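Local atomic coordinates of nitrogenase molybdenum-iron protein alpha chain (Clostridium pasteurianum, PDB entry 4WES), a protein that forms, with the beta chain, the molybdenum-iron component of nitrogenase, which reduces dinitrogen to ammonium at an iron-sulfur-molybdenum cluster carrying homocitrate. Residues V61-M69 and T241-V249; Q335-V343 and K457-E467. All blocks are in the same frame, centred on the assembly; numbering follows the deposited sequence.

Interaction 1 (V61-M69 and T241-V249); sequences VVMGPIKDM and TGDATYEKV. With ICS (iron-sulfur-molybdenum cluster with interstitial carbon), chain F.
Ile66 wedges between Thr241, Ala244, Tyr246 and Val249 and makes the tight apolar part of this buried contact. Its chi1 of -57° sends the two branches to different partners: CG1 lies against CB and CG2 of Thr241 and carries CD1 on to Val249 CG2 at 4.1 Å, while CG2 lies against the backbone N of Tyr246. Beside it Thr241 OG1 donates to Val62 O at 2.7 Å, and the Pro65 ring packs on the same hydroxyl. Farther along, Met69 SD stands 4.0 Å from Tyr246 CD1, an oblique Met-aromatic contact; the phenol OH is hydrogen-bonded to His170.

Backbone joins backbone where Lys67 N gives a nearly straight bond to Ala244 O (3.0 Å, 168° at the hydrogen). The Lys67 chain, extended beyond CG, then runs past Ala244 O to Asp243, where NZ forms a salt bridge with OD1 (2.8 Å), coming from above the carboxylate plane, and a second bond to the carbonyl O of the same residue. A salt bridge to Glu94 and a hydrogen bond to Lys92 O also hold this ammonium. Nearby, among buried residues, a water links Pro65 O with Asp243 N.

The looser, more solvent-facing side is at Asp68. Its OD1 uses the syn lone pair for Tyr246 N (2.8 Å), and OD2 reaches the exposed Glu247 through a water bound to Glu247 N. Within the helix start, the Thr245 hydroxyl accepts from Lys248 N.

Val61 turns from 241-249 and lays CG1 3.5 Å from cluster sulfur S2A. The contact lies behind that wall: an N-capped helix start packed on the turns after helix 54-63, whose end lines the cofactor pocket of the nitrogenase component 1 fold through Val61.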
loop_
_atom_site.group_PDB
_atom_site.type_symbol
_atom_site.label_atom_id
_atom_site.label_comp_id
_atom_site.label_asym_id
_atom_site.label_seq_id
_atom_site.Cartn_x
_atom_site.Cartn_y
_atom_site.Cartn_z
ATOM N N VAL A 61 -25.228 23.271 4.221
ATOM C CA VAL A 61 -25.983 22.653 5.298
ATOM C C VAL A 61 -27.418 22.340 4.871
ATOM O O VAL A 61 -27.777 21.176 4.691
ATOM C CB VAL A 61 -25.909 23.489 6.605
ATOM C CG1 VAL A 61 -26.845 22.933 7.661
ATOM C CG2 VAL A 61 -24.459 23.532 7.093
ATOM N N VAL A 62 -28.268 23.344 4.677
ATOM C CA VAL A 62 -29.679 23.043 4.446
ATOM C C VAL A 62 -29.971 22.513 3.053
ATOM O O VAL A 62 -30.724 21.538 2.880
ATOM C CB VAL A 62 -30.567 24.266 4.789
ATOM C CG1 VAL A 62 -32.032 23.993 4.414
ATOM C CG2 VAL A 62 -30.447 24.598 6.271
ATOM N N MET A 63 -29.402 23.112 2.019
ATOM C CA MET A 63 -29.823 22.811 0.646
ATOM C C MET A 63 -29.055 21.663 -0.013
ATOM O O MET A 63 -29.657 20.846 -0.722
ATOM C CB MET A 63 -29.721 24.042 -0.230
ATOM C CG MET A 63 -30.698 25.122 0.170
ATOM S SD MET A 63 -32.430 24.623 0.106
ATOM C CE MET A 63 -32.557 24.125 -1.607
ATOM N N GLY A 64 -27.737 21.597 0.201
ATOM C CA GLY A 64 -26.899 20.589 -0.402
ATOM C C GLY A 64 -27.428 19.159 -0.371
ATOM O O GLY A 64 -27.240 18.441 -1.341
ATOM N N PRO A 65 -28.023 18.736 0.748
ATOM C CA PRO A 65 -28.491 17.354 0.792
ATOM C C PRO A 65 -29.577 16.961 -0.194
ATOM O O PRO A 65 -29.832 15.780 -0.352
ATOM C CB PRO A 65 -28.958 17.182 2.228
ATOM C CG PRO A 65 -28.133 18.193 2.993
ATOM C CD PRO A 65 -28.076 19.357 2.073
ATOM N N ILE A 66 -30.277 17.924 -0.787
ATOM C CA ILE A 66 -31.323 17.576 -1.777
ATOM C C ILE A 66 -30.620 17.014 -3.008
ATOM O O ILE A 66 -29.961 17.732 -3.755
ATOM C CB ILE A 66 -32.223 18.770 -2.117
ATOM C CG1 ILE A 66 -32.881 19.330 -0.865
ATOM C CG2 ILE A 66 -33.287 18.323 -3.143
ATOM C CD1 ILE A 66 -33.734 20.561 -1.094
ATOM N N LYS A 67 -30.755 15.704 -3.226
ATOM C CA LYS A 67 -29.806 14.958 -4.034
ATOM C C LYS A 67 -30.048 15.011 -5.521
ATOM O O LYS A 67 -29.166 14.660 -6.293
ATOM C CB LYS A 67 -29.797 13.502 -3.565
ATOM C CG LYS A 67 -31.114 12.772 -3.826
ATOM C CD LYS A 67 -31.277 11.508 -3.024
ATOM C CE LYS A 67 -32.678 10.981 -3.139
ATOM N NZ LYS A 67 -32.860 9.736 -2.363
ATOM N N ASP A 68 -31.270 15.388 -5.939
ATOM C CA ASP A 68 -31.605 15.429 -7.379
ATOM C C ASP A 68 -31.783 16.864 -7.862
ATOM O O ASP A 68 -32.290 17.092 -8.977
ATOM C CB ASP A 68 -32.808 14.553 -7.713
ATOM C CG ASP A 68 -34.073 14.950 -6.986
ATOM O OD1 ASP A 68 -34.049 15.826 -6.111
ATOM O OD2 ASP A 68 -35.087 14.333 -7.316
ATOM N N MET A 69 -31.298 17.813 -7.063
ATOM C CA MET A 69 -31.161 19.204 -7.443
ATOM C C MET A 69 -29.698 19.503 -7.703
ATOM O O MET A 69 -28.863 19.094 -6.895
ATOM C CB MET A 69 -31.760 20.053 -6.304
ATOM C CG MET A 69 -31.709 21.553 -6.387
ATOM S SD MET A 69 -32.805 22.215 -5.110
ATOM C CE MET A 69 -32.374 23.959 -5.337
ATOM N N THR A 241 -33.449 17.842 5.278
ATOM C CA THR A 241 -33.351 17.511 3.864
ATOM C C THR A 241 -32.519 16.237 3.587
ATOM O O THR A 241 -32.172 15.973 2.450
ATOM C CB THR A 241 -32.762 18.683 3.060
ATOM O OG1 THR A 241 -31.517 19.040 3.667
ATOM C CG2 THR A 241 -33.689 19.874 3.032
ATOM N N GLY A 242 -32.224 15.448 4.641
ATOM C CA GLY A 242 -31.375 14.286 4.456
ATOM C C GLY A 242 -31.973 13.240 3.516
ATOM O O GLY A 242 -33.121 12.813 3.683
ATOM N N ASP A 243 -31.172 12.879 2.506
ATOM C CA ASP A 243 -31.571 11.972 1.449
ATOM C C ASP A 243 -32.830 12.416 0.707
ATOM O O ASP A 243 -33.482 11.574 0.081
ATOM C CB ASP A 243 -31.727 10.524 1.972
ATOM C CG ASP A 243 -31.786 9.499 0.850
ATOM O OD1 ASP A 243 -31.072 9.644 -0.162
ATOM O OD2 ASP A 243 -32.597 8.531 0.965
ATOM N N ALA A 244 -33.156 13.705 0.714
ATOM C CA ALA A 244 -34.394 14.164 0.114
ATOM C C ALA A 244 -34.314 14.243 -1.392
ATOM O O ALA A 244 -33.302 14.625 -1.971
ATOM C CB ALA A 244 -34.750 15.551 0.638
ATOM N N THR A 245 -35.451 13.934 -2.025
ATOM C CA THR A 245 -35.697 14.383 -3.379
ATOM C C THR A 245 -36.357 15.749 -3.352
ATOM O O THR A 245 -37.072 16.118 -2.392
ATOM C CB THR A 245 -36.618 13.423 -4.153
ATOM O OG1 THR A 245 -37.890 13.408 -3.513
ATOM C CG2 THR A 245 -36.004 12.051 -4.238
ATOM N N TYR A 246 -36.188 16.481 -4.452
ATOM C CA TYR A 246 -36.869 17.754 -4.606
ATOM C C TYR A 246 -38.380 17.597 -4.477
ATOM O O TYR A 246 -39.072 18.384 -3.810
ATOM C CB TYR A 246 -36.467 18.352 -5.960
ATOM C CG TYR A 246 -37.031 19.709 -6.234
ATOM C CD1 TYR A 246 -36.480 20.842 -5.660
ATOM C CD2 TYR A 246 -38.123 19.877 -7.103
ATOM C CE1 TYR A 246 -36.965 22.095 -5.910
ATOM C CE2 TYR A 246 -38.601 21.147 -7.368
ATOM C CZ TYR A 246 -38.044 22.252 -6.779
ATOM O OH TYR A 246 -38.554 23.490 -7.035
ATOM N N GLU A 247 -38.932 16.553 -5.115
ATOM C CA GLU A 247 -40.370 16.327 -5.083
ATOM C C GLU A 247 -40.869 16.083 -3.665
ATOM O O GLU A 247 -41.971 16.526 -3.306
ATOM C CB GLU A 247 -40.708 15.178 -6.012
ATOM C CG GLU A 247 -42.187 14.817 -6.047
ATOM C CD GLU A 247 -42.423 13.713 -7.033
ATOM O OE1 GLU A 247 -42.758 12.601 -6.580
ATOM O OE2 GLU A 247 -42.268 13.964 -8.247
ATOM N N LYS A 248 -40.098 15.386 -2.841
ATOM C CA LYS A 248 -40.542 15.186 -1.462
ATOM C C LYS A 248 -40.609 16.507 -0.719
ATOM O O LYS A 248 -41.521 16.734 0.096
ATOM C CB LYS A 248 -39.694 14.145 -0.720
ATOM C CG LYS A 248 -40.109 12.755 -1.179
ATOM C CD LYS A 248 -39.220 11.600 -0.883
ATOM C CE LYS A 248 -39.207 11.271 0.553
ATOM N NZ LYS A 248 -38.411 10.015 0.900
ATOM N N VAL A 249 -39.636 17.403 -0.935
ATOM C CA VAL A 249 -39.732 18.696 -0.307
ATOM C C VAL A 249 -40.962 19.464 -0.818
ATOM O O VAL A 249 -41.677 20.113 -0.041
ATOM C CB VAL A 249 -38.429 19.497 -0.482
ATOM C CG1 VAL A 249 -38.498 20.814 0.252
ATOM C CG2 VAL A 249 -37.210 18.694 0.005
HETATM FE FE1 ICS F . -28.601 21.726 12.899
HETATM MO MO1 ICS F . -21.804 20.901 11.672
HETATM FE FE2 ICS F . -26.442 22.856 11.837
HETATM FE FE3 ICS F . -26.804 20.216 11.625
HETATM FE FE4 ICS F . -26.265 21.309 13.986
HETATM FE FE5 ICS F . -23.737 21.032 13.542
HETATM FE FE6 ICS F . -23.929 22.514 11.376
HETATM FE FE7 ICS F . -24.262 19.951 11.203
HETATM C CX ICS F . -25.267 21.315 12.308
HETATM S S1A ICS F . -27.296 23.359 13.869
HETATM S S1B ICS F . -22.393 22.754 12.972
HETATM S S2A ICS F . -28.124 21.842 10.697
HETATM S S2B ICS F . -25.096 24.248 10.740
HETATM S S3A ICS F . -24.728 20.963 15.566
HETATM S S3B ICS F . -23.142 21.232 9.740
HETATM S S4A ICS F . -27.813 19.665 13.579
HETATM S S4B ICS F . -22.888 19.122 12.740
HETATM S S5A ICS F . -25.828 18.632 10.386
HETATM O O HOH W 1 -28.782 13.870 1.430
HETATM O O HOH W 2 -37.671 14.982 -7.252
#

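Interaction 2 (Q335-V343 and K457-E467); sequences QGKTACLYV and KPDMFFAGIKE. With HCA (3-hydroxy-3-carboxy-adipic acid), chain E.
Strands 338-343 and 460-462 run parallel, their axes 4.7 Å apart at an angle of 16°, and the ladder passes from Cys340 N to Met460 O, from Phe462 N to Cys340 O and from Tyr342 N to Phe462 O. Cys340 and Phe461 share one face of the sheet: Cys340 CB sits over the centre of the Phe461 ring, 3.4 Å from the centroid, a CH-pi contact, with SG set obliquely and also touching Pro458. Phe461 CG lies anti to its backbone N (chi1 -160°), which swings the ring across to the neighbouring strand, where Tyr342 CB meets its edge. Helix 446-456 covers this face. Strand 460-462 is the edge strand of a mostly parallel sheet within this chain, part of an alpha/beta domain. On the other face Ala339 CB rests on Met460 CG at 3.6 Å and lies near the edge of the Phe462 ring, under helix 492-507.

At the strand start Asp459 OD2 takes the N-H of Thr338 on its anti lone pair (2.9 Å), while Asp459 N donates to Thr338 OG1. Water bridges Asp459 OD1 to Lys337 NZ. Beyond the strand, Glu467 OE2 lies at the Tyr342 ring's edge, in its plane near CD2, the carboxylate turned 75° from the ring, and shares a water with Tyr342 O; OE1 accepts from Gly464 N. Ile465 N donates to homocitrate O3 at 2.8 Å.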
loop_
_atom_site.group_PDB
_atom_site.type_symbol
_atom_site.label_atom_id
_atom_site.label_comp_id
_atom_site.label_asym_id
_atom_site.label_seq_id
_atom_site.Cartn_x
_atom_site.Cartn_y
_atom_site.Cartn_z
ATOM N N GLN A 335 -18.911 4.959 32.986
ATOM C CA GLN A 335 -19.525 5.685 34.064
ATOM C C GLN A 335 -18.472 6.359 34.942
ATOM O O GLN A 335 -17.390 5.819 35.197
ATOM C CB GLN A 335 -20.500 4.852 34.883
ATOM C CG GLN A 335 -19.860 3.752 35.627
ATOM C CD GLN A 335 -20.909 2.850 36.290
ATOM O OE1 GLN A 335 -22.042 3.272 36.559
ATOM N NE2 GLN A 335 -20.540 1.615 36.538
ATOM N N GLY A 336 -18.828 7.541 35.420
ATOM C CA GLY A 336 -17.925 8.321 36.267
ATOM C C GLY A 336 -16.989 9.220 35.546
ATOM O O GLY A 336 -16.223 9.948 36.194
ATOM N N LYS A 337 -17.004 9.198 34.228
ATOM C CA LYS A 337 -16.164 10.091 33.454
ATOM C C LYS A 337 -16.885 11.397 33.181
ATOM O O LYS A 337 -18.107 11.504 33.345
ATOM C CB LYS A 337 -15.767 9.394 32.166
ATOM C CG LYS A 337 -14.932 8.173 32.452
ATOM C CD LYS A 337 -14.520 7.433 31.237
ATOM C CE LYS A 337 -13.864 6.132 31.557
ATOM N NZ LYS A 337 -12.555 6.364 32.209
ATOM N N THR A 338 -16.127 12.412 32.798
ATOM C CA THR A 338 -16.664 13.741 32.528
ATOM C C THR A 338 -16.438 14.135 31.068
ATOM O O THR A 338 -15.489 13.707 30.405
ATOM C CB THR A 338 -16.007 14.805 33.444
ATOM O OG1 THR A 338 -14.604 14.799 33.201
ATOM C CG2 THR A 338 -16.318 14.524 34.898
ATOM N N ALA A 339 -17.330 15.012 30.599
ATOM C CA ALA A 339 -17.338 15.436 29.202
ATOM C C ALA A 339 -17.608 16.919 29.072
ATOM O O ALA A 339 -18.302 17.530 29.903
ATOM C CB ALA A 339 -18.378 14.649 28.417
ATOM N N CYS A 340 -17.139 17.463 27.949
ATOM C CA CYS A 340 -17.565 18.773 27.451
ATOM C C CYS A 340 -18.115 18.567 26.021
ATOM O O CYS A 340 -17.642 17.693 25.320
ATOM C CB CYS A 340 -16.390 19.746 27.423
ATOM S SG CYS A 340 -15.454 19.887 28.947
ATOM N N LEU A 341 -19.072 19.419 25.659
ATOM C CA LEU A 341 -19.639 19.372 24.306
ATOM C C LEU A 341 -19.662 20.739 23.676
ATOM O O LEU A 341 -20.230 21.668 24.240
ATOM C CB LEU A 341 -21.071 18.831 24.295
ATOM C CG LEU A 341 -21.314 17.479 24.893
ATOM C CD1 LEU A 341 -21.630 17.534 26.348
ATOM C CD2 LEU A 341 -22.464 16.787 24.181
ATOM N N TYR A 342 -19.136 20.839 22.456
ATOM C CA TYR A 342 -19.148 22.091 21.735
ATOM C C TYR A 342 -19.389 21.832 20.259
ATOM O O TYR A 342 -18.500 21.389 19.564
ATOM C CB TYR A 342 -17.850 22.904 21.919
ATOM C CG TYR A 342 -17.959 24.255 21.264
ATOM C CD1 TYR A 342 -18.794 25.212 21.805
ATOM C CD2 TYR A 342 -17.287 24.549 20.100
ATOM C CE1 TYR A 342 -18.954 26.448 21.210
ATOM C CE2 TYR A 342 -17.433 25.794 19.495
ATOM C CZ TYR A 342 -18.267 26.739 20.047
ATOM O OH TYR A 342 -18.416 27.991 19.476
ATOM N N VAL A 343 -20.611 22.077 19.821
ATOM C CA VAL A 343 -20.990 21.850 18.419
ATOM C C VAL A 343 -21.663 23.119 17.882
ATOM O O VAL A 343 -21.426 24.205 18.401
ATOM C CB VAL A 343 -21.829 20.542 18.207
ATOM C CG1 VAL A 343 -21.438 19.882 16.916
ATOM C CG2 VAL A 343 -21.602 19.556 19.346
ATOM N N LYS A 457 -9.973 19.310 33.473
ATOM C CA LYS A 457 -9.365 18.031 33.149
ATOM C C LYS A 457 -10.439 16.997 32.782
ATOM O O LYS A 457 -10.521 15.920 33.352
ATOM C CB LYS A 457 -8.452 17.544 34.267
ATOM C CG LYS A 457 -7.390 18.589 34.639
ATOM C CD LYS A 457 -6.422 18.112 35.674
ATOM C CE LYS A 457 -5.559 19.276 36.169
ATOM N NZ LYS A 457 -4.912 20.087 35.087
ATOM N N PRO A 458 -11.258 17.311 31.769
ATOM C CA PRO A 458 -12.298 16.362 31.386
ATOM C C PRO A 458 -11.721 15.098 30.778
ATOM O O PRO A 458 -10.622 15.114 30.180
ATOM C CB PRO A 458 -13.100 17.136 30.325
ATOM C CG PRO A 458 -12.063 18.012 29.687
ATOM C CD PRO A 458 -11.174 18.452 30.846
ATOM N N ASP A 459 -12.477 14.005 30.852
ATOM C CA ASP A 459 -12.058 12.769 30.177
ATOM C C ASP A 459 -12.237 12.802 28.662
ATOM O O ASP A 459 -11.595 12.045 27.957
ATOM C CB ASP A 459 -12.825 11.585 30.727
ATOM C CG ASP A 459 -12.535 11.331 32.176
ATOM O OD1 ASP A 459 -11.434 10.854 32.469
ATOM O OD2 ASP A 459 -13.351 11.669 33.038
ATOM N N MET A 460 -13.155 13.631 28.190
ATOM C CA MET A 460 -13.438 13.693 26.773
ATOM C C MET A 460 -14.024 15.057 26.451
ATOM O O MET A 460 -14.713 15.659 27.260
ATOM C CB MET A 460 -14.398 12.561 26.379
ATOM C CG MET A 460 -15.780 12.676 26.987
ATOM S SD MET A 460 -16.765 11.180 27.011
ATOM C CE MET A 460 -16.124 10.428 28.502
ATOM N N PHE A 461 -13.780 15.524 25.216
ATOM C CA PHE A 461 -14.261 16.832 24.782
ATOM C C PHE A 461 -14.744 16.664 23.351
ATOM O O PHE A 461 -13.955 16.481 22.448
ATOM C CB PHE A 461 -13.160 17.895 24.924
ATOM C CG PHE A 461 -13.659 19.314 24.965
ATOM C CD1 PHE A 461 -13.223 20.186 25.956
ATOM C CD2 PHE A 461 -14.561 19.798 24.012
ATOM C CE1 PHE A 461 -13.689 21.461 26.001
ATOM C CE2 PHE A 461 -15.043 21.090 24.076
ATOM C CZ PHE A 461 -14.597 21.916 25.076
ATOM N N PHE A 462 -16.072 16.686 23.195
ATOM C CA PHE A 462 -16.697 16.509 21.876
ATOM C C PHE A 462 -16.732 17.854 21.157
ATOM O O PHE A 462 -17.220 18.835 21.719
ATOM C CB PHE A 462 -18.117 15.981 22.036
ATOM C CG PHE A 462 -18.219 14.627 22.664
ATOM C CD1 PHE A 462 -18.415 14.483 24.024
ATOM C CD2 PHE A 462 -18.120 13.500 21.896
ATOM C CE1 PHE A 462 -18.517 13.247 24.604
ATOM C CE2 PHE A 462 -18.219 12.246 22.471
ATOM C CZ PHE A 462 -18.394 12.108 23.822
ATOM N N ALA A 463 -16.299 17.870 19.893
ATOM C CA ALA A 463 -16.279 19.123 19.136
ATOM C C ALA A 463 -16.246 18.823 17.637
ATOM O O ALA A 463 -16.991 17.923 17.184
ATOM C CB ALA A 463 -15.143 20.041 19.639
ATOM N N GLY A 464 -15.449 19.535 16.880
ATOM C CA GLY A 464 -15.307 19.335 15.468
ATOM C C GLY A 464 -13.879 19.102 15.045
ATOM O O GLY A 464 -12.983 18.852 15.903
ATOM N N ILE A 465 -13.629 19.227 13.753
ATOM C CA ILE A 465 -12.337 18.905 13.198
ATOM C C ILE A 465 -11.243 19.911 13.575
ATOM O O ILE A 465 -10.069 19.544 13.645
ATOM C CB ILE A 465 -12.477 18.745 11.666
ATOM C CG1 ILE A 465 -11.240 18.144 11.027
ATOM C CG2 ILE A 465 -12.831 20.070 10.996
ATOM C CD1 ILE A 465 -10.882 16.794 11.500
ATOM N N LYS A 466 -11.614 21.180 13.757
ATOM C CA LYS A 466 -10.602 22.193 14.076
ATOM C C LYS A 466 -10.124 22.049 15.510
ATOM O O LYS A 466 -8.955 22.338 15.798
ATOM C CB LYS A 466 -11.108 23.601 13.796
ATOM C CG LYS A 466 -11.502 23.794 12.324
ATOM C CD LYS A 466 -11.831 25.229 11.950
ATOM C CE LYS A 466 -12.924 25.896 12.734
ATOM N NZ LYS A 466 -14.234 25.197 12.629
ATOM N N GLU A 467 -10.991 21.621 16.412
ATOM C CA GLU A 467 -10.623 21.432 17.802
ATOM C C GLU A 467 -10.016 20.077 18.073
ATOM O O GLU A 467 -9.221 19.927 19.022
ATOM C CB GLU A 467 -11.841 21.614 18.705
ATOM C CG GLU A 467 -12.609 22.927 18.573
ATOM C CD GLU A 467 -13.778 22.894 17.595
ATOM O OE1 GLU A 467 -13.809 22.003 16.701
ATOM O OE2 GLU A 467 -14.678 23.772 17.754
HETATM C C1 HCA E . -20.007 23.861 8.544
HETATM C C2 HCA E . -19.943 22.346 8.330
HETATM C C3 HCA E . -19.560 21.556 9.580
HETATM C C4 HCA E . -18.043 21.578 9.846
HETATM C C5 HCA E . -17.732 20.547 10.945
HETATM C C6 HCA E . -16.452 20.663 11.718
HETATM C C7 HCA E . -19.980 20.097 9.390
HETATM O O1 HCA E . -20.191 24.307 9.684
HETATM O O2 HCA E . -19.902 24.598 7.550
HETATM O O3 HCA E . -15.836 19.592 12.008
HETATM O O4 HCA E . -16.046 21.795 12.064
HETATM O O5 HCA E . -20.676 19.579 10.291
HETATM O O6 HCA E . -19.568 19.482 8.396
HETATM O O7 HCA E . -20.212 22.091 10.723
HETATM O O HOH W 3 -11.062 8.345 30.908
HETATM O O HOH W 4 -12.821 15.447 34.995
HETATM O O HOH W 5 -17.386 22.164 17.043
#

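How the interactions relate
Interaction 1 closes before interaction 2 opens along the chain, and the two lie on opposite sides of its centre, 31 Å apart between centres and about 11 Å between nearest atoms, without touching. They share no sheet: 61-69 leads from helix 54-63 into strand 69-74 of one parallel sheet, and residues 241-249 come after strand 235-239 of another, whereas interaction 2 joins neighbouring strands of a third, mixed sheet. Both nevertheless reach the same cofactor, with Val61 and Val343 in the cluster pocket and Gly464, Ile465 and Lys466 in the homocitrate pocket. The cofactor is thus walled by parts of the fold far apart in sequence.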